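Local coordinates for protein Pcdhgb2 (Mus musculus, PDB 5SZR) that probably acts as a calcium-dependent cell-adhesion protein and may help establish and maintain specific neuronal connections, this piece holding extracellular cadherin domains 3 to 6, at residues I100-D105 and D136-E141; H148-E153 and N182-A187. All blocks are in the same frame, centred on the assembly; numbering follows the deposited sequence.

Contact 1. Residues I100-D105 and D136-E141; sequences ILDEND and DRDSGE. With CA (calcium ion), chain K; CA (calcium ion), chain L; CA (calcium ion), chain J.
Asp-138 joins the two segments through calcium: its carboxylate bridges two ions, OD1 binding the one in chain K at 2.5 Å and OD2 the one in chain L at 2.6 Å. Around the chain K ion Asp-138 OD1 meets Asp-102 OD1, the Glu-103 carbonyl and Asp-105 OD1; Asp-138 OD1 and Asp-105 OD1 stand only 3.2 Å apart, a closeness of acceptors that the shared cation probably offsets. Asn-104 OD1 binds the chain L ion beside Asp-138 OD2; these two ligand oxygens are 2.9 Å apart, the amide plane turned 82° from the carboxylate, while Asp-136 chelates with both oxygens. Asp-105 is a second bridge: OD1 binds the chain K ion, and OD2 reaches the chain J ion at 2.4 Å, where two waters also bind. Glu-16, Glu-73, Asp-71, Cys-106, Asn-142 and Asp-189 complete the three sites.

Further out, Asp-136 OD1 also accepts the amide of Asp-138 at 3.0 Å through its anti lone pair, an Asx turn that helps set the bridging residue. Asp-102, with CG anti to its amide nitrogen (chi1 167°), brings OD2 beside Ser-139, accepting a weak hydrogen bond from Ser-139 N (3.4 Å). This is the three-calcium junction of successive cadherin domains: 100-105 runs off strand 91-101 into the linker, and 136-141 belongs to the loop between strands 128-135 and 145-149 of the next domain.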
loop_
_atom_site.group_PDB
_atom_site.type_symbol
_atom_site.label_atom_id
_atom_site.label_comp_id
_atom_site.label_asym_id
_atom_site.label_seq_id
_atom_site.Cartn_x
_atom_site.Cartn_y
_atom_site.Cartn_z
ATOM N N ILE A 100 -31.375 -52.017 17.559
ATOM C CA ILE A 100 -30.289 -51.571 16.696
ATOM C C ILE A 100 -29.373 -50.668 17.505
ATOM O O ILE A 100 -29.837 -49.861 18.322
ATOM C CB ILE A 100 -30.829 -50.851 15.446
ATOM C CG1 ILE A 100 -31.863 -51.726 14.738
ATOM C CG2 ILE A 100 -29.692 -50.490 14.491
ATOM C CD1 ILE A 100 -31.344 -53.096 14.345
ATOM N N LEU A 101 -28.068 -50.816 17.296
ATOM C CA LEU A 101 -27.069 -50.021 17.993
ATOM C C LEU A 101 -26.526 -48.936 17.074
ATOM O O LEU A 101 -26.258 -49.179 15.894
ATOM C CB LEU A 101 -25.927 -50.903 18.500
ATOM C CG LEU A 101 -26.346 -51.874 19.604
ATOM C CD1 LEU A 101 -25.186 -52.763 20.016
ATOM C CD2 LEU A 101 -26.897 -51.106 20.794
ATOM N N ASP A 102 -26.367 -47.737 17.624
ATOM C CA ASP A 102 -25.888 -46.602 16.852
ATOM C C ASP A 102 -24.379 -46.683 16.663
ATOM O O ASP A 102 -23.631 -46.842 17.632
ATOM C CB ASP A 102 -26.259 -45.295 17.552
ATOM C CG ASP A 102 -25.532 -44.095 16.972
ATOM O OD1 ASP A 102 -25.454 -43.985 15.730
ATOM O OD2 ASP A 102 -25.030 -43.269 17.765
ATOM N N GLU A 103 -23.938 -46.572 15.412
ATOM C CA GLU A 103 -22.533 -46.430 15.069
ATOM C C GLU A 103 -22.281 -45.026 14.539
ATOM O O GLU A 103 -23.189 -44.346 14.053
ATOM C CB GLU A 103 -22.101 -47.460 14.020
ATOM C CG GLU A 103 -22.328 -48.914 14.422
ATOM C CD GLU A 103 -21.403 -49.369 15.535
ATOM O OE1 GLU A 103 -21.872 -50.088 16.448
ATOM O OE2 GLU A 103 -20.207 -49.003 15.496
ATOM N N ASN A 104 -21.025 -44.600 14.635
ATOM C CA ASN A 104 -20.602 -43.285 14.163
ATOM C C ASN A 104 -20.383 -43.369 12.658
ATOM O O ASN A 104 -19.277 -43.624 12.182
ATOM C CB ASN A 104 -19.343 -42.839 14.894
ATOM C CG ASN A 104 -18.984 -41.397 14.616
ATOM O OD1 ASN A 104 -19.763 -40.648 14.029
ATOM N ND2 ASN A 104 -17.795 -40.994 15.049
ATOM N N ASP A 105 -21.457 -43.159 11.892
ATOM C CA ASP A 105 -21.368 -43.192 10.438
ATOM C C ASP A 105 -21.923 -41.933 9.777
ATOM O O ASP A 105 -22.108 -41.925 8.556
ATOM C CB ASP A 105 -22.069 -44.437 9.877
ATOM C CG ASP A 105 -23.543 -44.507 10.245
ATOM O OD1 ASP A 105 -23.970 -43.792 11.173
ATOM O OD2 ASP A 105 -24.275 -45.293 9.609
ATOM N N ASP A 136 -25.320 -33.065 13.485
ATOM C CA ASP A 136 -24.752 -34.410 13.402
ATOM C C ASP A 136 -25.883 -35.408 13.576
ATOM O O ASP A 136 -26.527 -35.438 14.629
ATOM C CB ASP A 136 -23.668 -34.625 14.458
ATOM C CG ASP A 136 -22.820 -35.861 14.188
ATOM O OD1 ASP A 136 -23.386 -36.970 14.044
ATOM O OD2 ASP A 136 -21.579 -35.721 14.112
ATOM N N ARG A 137 -26.121 -36.224 12.548
ATOM C CA ARG A 137 -27.289 -37.091 12.521
ATOM C C ARG A 137 -27.190 -38.259 13.494
ATOM O O ARG A 137 -28.205 -38.917 13.741
ATOM C CB ARG A 137 -27.511 -37.611 11.098
ATOM C CG ARG A 137 -27.704 -36.509 10.056
ATOM C CD ARG A 137 -28.140 -37.102 8.731
ATOM N NE ARG A 137 -29.238 -38.049 8.930
ATOM C CZ ARG A 137 -29.641 -38.938 8.027
ATOM N NH1 ARG A 137 -30.645 -39.759 8.309
ATOM N NH2 ARG A 137 -29.041 -39.012 6.846
ATOM N N ASP A 138 -26.009 -38.526 14.053
ATOM C CA ASP A 138 -25.828 -39.606 15.008
ATOM C C ASP A 138 -26.355 -39.204 16.384
ATOM O O ASP A 138 -26.687 -38.042 16.643
ATOM C CB ASP A 138 -24.354 -40.001 15.105
ATOM C CG ASP A 138 -23.843 -40.658 13.839
ATOM O OD1 ASP A 138 -24.643 -41.330 13.159
ATOM O OD2 ASP A 138 -22.641 -40.500 13.522
ATOM N N SER A 139 -26.428 -40.193 17.275
ATOM C CA SER A 139 -26.885 -40.013 18.644
ATOM C C SER A 139 -25.707 -40.037 19.611
ATOM O O SER A 139 -24.612 -40.503 19.284
ATOM C CB SER A 139 -27.888 -41.105 19.043
ATOM O OG SER A 139 -29.054 -41.062 18.241
ATOM N N GLY A 140 -25.959 -39.534 20.819
ATOM C CA GLY A 140 -24.989 -39.623 21.897
ATOM C C GLY A 140 -23.669 -38.967 21.549
ATOM O O GLY A 140 -23.617 -37.889 20.947
ATOM N N GLU A 141 -22.578 -39.638 21.929
ATOM C CA GLU A 141 -21.246 -39.090 21.699
ATOM C C GLU A 141 -20.934 -38.988 20.213
ATOM O O GLU A 141 -20.231 -38.064 19.781
ATOM C CB GLU A 141 -20.197 -39.942 22.414
ATOM C CG GLU A 141 -20.278 -39.862 23.925
ATOM C CD GLU A 141 -19.171 -40.637 24.614
ATOM O OE1 GLU A 141 -18.291 -41.174 23.907
ATOM O OE2 GLU A 141 -19.184 -40.710 25.861
HETATM CA CA CA K . -25.381 -43.700 13.113
HETATM CA CA CA L . -21.080 -38.508 13.922
HETATM CA CA CA J . -26.578 -44.849 9.780
HETATM O O HOH W 1 -26.662 -42.802 7.957
HETATM O O HOH W 2 -26.224 -46.274 7.982
#

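Contact 2. Residues H148-E153 and N182-A187. With NAG (2-acetamido-2-deoxy-beta-D-glucopyranose), chain D.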
loop_
_atom_site.group_PDB
_atom_site.type_symbol
_atom_site.label_atom_id
_atom_site.label_comp_id
_atom_site.label_asym_id
_atom_site.label_seq_id
_atom_site.Cartn_x
_atom_site.Cartn_y
_atom_site.Cartn_z
ATOM N N HIS A 148 -13.377 -25.666 16.353
ATOM C CA HIS A 148 -12.244 -24.804 16.645
ATOM C C HIS A 148 -11.738 -24.242 15.325
ATOM O O HIS A 148 -12.044 -24.764 14.250
ATOM C CB HIS A 148 -11.131 -25.547 17.395
ATOM C CG HIS A 148 -10.439 -26.592 16.577
ATOM N ND1 HIS A 148 -11.105 -27.399 15.679
ATOM C CD2 HIS A 148 -9.137 -26.960 16.517
ATOM C CE1 HIS A 148 -10.244 -28.223 15.108
ATOM N NE2 HIS A 148 -9.043 -27.976 15.598
ATOM N N VAL A 149 -10.971 -23.163 15.423
ATOM C CA VAL A 149 -10.422 -22.469 14.264
ATOM C C VAL A 149 -8.966 -22.873 14.100
ATOM O O VAL A 149 -8.226 -22.981 15.085
ATOM C CB VAL A 149 -10.562 -20.944 14.425
ATOM C CG1 VAL A 149 -9.848 -20.201 13.293
ATOM C CG2 VAL A 149 -12.024 -20.556 14.474
ATOM N N LEU A 150 -8.552 -23.116 12.861
ATOM C CA LEU A 150 -7.148 -23.374 12.588
ATOM C C LEU A 150 -6.380 -22.063 12.461
ATOM O O LEU A 150 -6.904 -21.056 11.976
ATOM C CB LEU A 150 -6.985 -24.199 11.311
ATOM C CG LEU A 150 -7.496 -25.640 11.375
ATOM C CD1 LEU A 150 -7.284 -26.342 10.044
ATOM C CD2 LEU A 150 -6.818 -26.408 12.501
ATOM N N GLY A 151 -5.131 -22.084 12.915
ATOM C CA GLY A 151 -4.269 -20.926 12.808
ATOM C C GLY A 151 -4.534 -19.886 13.881
ATOM O O GLY A 151 -5.455 -19.986 14.694
ATOM N N ASN A 152 -3.688 -18.857 13.871
ATOM C CA ASN A 152 -3.757 -17.758 14.830
ATOM C C ASN A 152 -3.640 -16.429 14.083
ATOM O O ASN A 152 -2.688 -15.667 14.253
ATOM C CB ASN A 152 -2.668 -17.891 15.894
ATOM C CG ASN A 152 -2.832 -16.896 17.024
ATOM O OD1 ASN A 152 -3.947 -16.475 17.338
ATOM N ND2 ASN A 152 -1.721 -16.510 17.640
ATOM N N GLU A 153 -4.627 -16.152 13.235
ATOM C CA GLU A 153 -4.663 -14.925 12.457
ATOM C C GLU A 153 -5.577 -13.873 13.069
ATOM O O GLU A 153 -5.870 -12.865 12.418
ATOM C CB GLU A 153 -5.087 -15.226 11.018
ATOM C CG GLU A 153 -4.097 -16.107 10.269
ATOM C CD GLU A 153 -4.336 -16.125 8.772
ATOM O OE1 GLU A 153 -5.508 -16.230 8.355
ATOM O OE2 GLU A 153 -3.349 -16.024 8.011
ATOM N N ASN A 182 -8.433 -16.427 4.618
ATOM C CA ASN A 182 -9.082 -17.728 4.471
ATOM C C ASN A 182 -9.094 -18.397 5.842
ATOM O O ASN A 182 -8.046 -18.820 6.343
ATOM C CB ASN A 182 -8.374 -18.594 3.431
ATOM C CG ASN A 182 -8.865 -18.329 2.019
ATOM O OD1 ASN A 182 -9.991 -17.876 1.819
ATOM N ND2 ASN A 182 -8.021 -18.617 1.029
ATOM N N VAL A 183 -10.275 -18.485 6.449
ATOM C CA VAL A 183 -10.437 -19.002 7.805
ATOM C C VAL A 183 -11.097 -20.370 7.718
ATOM O O VAL A 183 -12.235 -20.492 7.248
ATOM C CB VAL A 183 -11.262 -18.043 8.678
ATOM C CG1 VAL A 183 -11.307 -18.531 10.115
ATOM C CG2 VAL A 183 -10.680 -16.635 8.605
ATOM N N THR A 184 -10.383 -21.397 8.179
ATOM C CA THR A 184 -10.858 -22.775 8.147
ATOM C C THR A 184 -11.399 -23.160 9.519
ATOM O O THR A 184 -10.656 -23.158 10.507
ATOM C CB THR A 184 -9.739 -23.731 7.733
ATOM O OG1 THR A 184 -9.417 -23.526 6.352
ATOM C CG2 THR A 184 -10.171 -25.175 7.940
ATOM N N ILE A 185 -12.684 -23.493 9.576
ATOM C CA ILE A 185 -13.331 -23.941 10.803
ATOM C C ILE A 185 -13.530 -25.449 10.712
ATOM O O ILE A 185 -14.130 -25.946 9.751
ATOM C CB ILE A 185 -14.666 -23.214 11.030
ATOM C CG1 ILE A 185 -14.414 -21.734 11.322
ATOM C CG2 ILE A 185 -15.450 -23.877 12.157
ATOM C CD1 ILE A 185 -15.669 -20.939 11.579
ATOM N N VAL A 186 -13.025 -26.179 11.705
ATOM C CA VAL A 186 -13.060 -27.638 11.720
ATOM C C VAL A 186 -14.011 -28.092 12.819
ATOM O O VAL A 186 -13.964 -27.576 13.942
ATOM C CB VAL A 186 -11.657 -28.234 11.930
ATOM C CG1 VAL A 186 -11.720 -29.755 11.950
ATOM C CG2 VAL A 186 -10.708 -27.751 10.844
ATOM N N ALA A 187 -14.868 -29.059 12.496
ATOM C CA ALA A 187 -15.820 -29.628 13.441
ATOM C C ALA A 187 -15.643 -31.137 13.472
ATOM O O ALA A 187 -15.561 -31.776 12.419
ATOM C CB ALA A 187 -17.257 -29.264 13.060
HETATM C C1 NAG D . -8.386 -18.399 -0.353
HETATM C C2 NAG D . -7.324 -17.596 -1.102
HETATM C C3 NAG D . -7.792 -17.323 -2.526
HETATM C C4 NAG D . -8.109 -18.635 -3.233
HETATM C C5 NAG D . -9.141 -19.424 -2.424
HETATM C C6 NAG D . -9.434 -20.793 -3.003
HETATM C C7 NAG D . -5.819 -16.091 0.120
HETATM C C8 NAG D . -5.675 -14.757 0.789
HETATM N N2 NAG D . -7.015 -16.350 -0.417
HETATM O O3 NAG D . -6.787 -16.601 -3.228
HETATM O O4 NAG D . -8.600 -18.367 -4.544
HETATM O O5 NAG D . -8.670 -19.628 -1.079
HETATM O O6 NAG D . -8.300 -21.646 -2.918
HETATM O O7 NAG D . -4.894 -16.896 0.068
HETATM O O HOH W 3 -7.912 -20.926 9.561
HETATM O O HOH W 4 -5.938 -16.669 5.702
#
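His-148 and Val-186 form an antiparallel hydrogen-bonded pair: Val-186 N donates to His-148 O, and His-148 N to Val-186 O, both at 3.1 Å. Leu-150 N to Thr-184 O adds the third backbone bond. Between them Val-149 and Ile-185 make a non-hydrogen-bonded pair. Val-186 O takes a second, weak bond from His-148 ND1 at 3.3 Å, arriving in the plane of the imidazole at its edge; chi1 of 68° sets the ring between the amide nitrogen and carbonyl carbon of His-148, folding ND1 back to this oxygen.

Where direct pairing stops, water continues it. Water 3 donates to Leu-150 O and accepts from Thr-184 N, and water 4 likewise joins Glu-153 OE1 to Asn-182 N, with 2.7 Å on each side.

Apolar contacts lie on both faces. On one, Val-149 straddles two neighbours, CG1 meeting Val-183 CG1 at 3.9 Å and CG2 facing Ile-185 CG1. On the other, Leu-150 CD1 rests against Thr-184 CG2 and Val-186 CG2. There too His-148 CE1 packs alongside Val-186 CB at 3.5 Å.

Asn-182 carries an N-linked glycan, ND2 being bonded covalently to C1 of N-acetylglucosamine; its OD1 is hydrogen-bonded to Thr-202. Strand 145-149 lies at one edge of this cadherin-domain sheet; strand 180-189 separates it from strand 196-206, and Val-149 and Val-183 also touch strand 155-159 of the other sheet.

Contact 1 ties one cadherin domain to the next, whereas contact 2 pairs strands within that second domain; their centres are about 26 Å apart and their nearest atoms about 7 Å, without touching. They follow in series along the chain. The loop holding 136-141 leads into strand 145-149, whose end opens contact 2, and strand 180-189, the other partner in contact 2, runs on to Asp-189, a ligand of the same calcium ion as Asn-104, Asp-136 and Asp-138. The side chain of Val-186 lies about 10 Å from that of Asp-189. Strand 180-189 thus serves both the sheet pairing of contact 2 and the calcium junction, while the glycan marks the end of contact 2 farther from it.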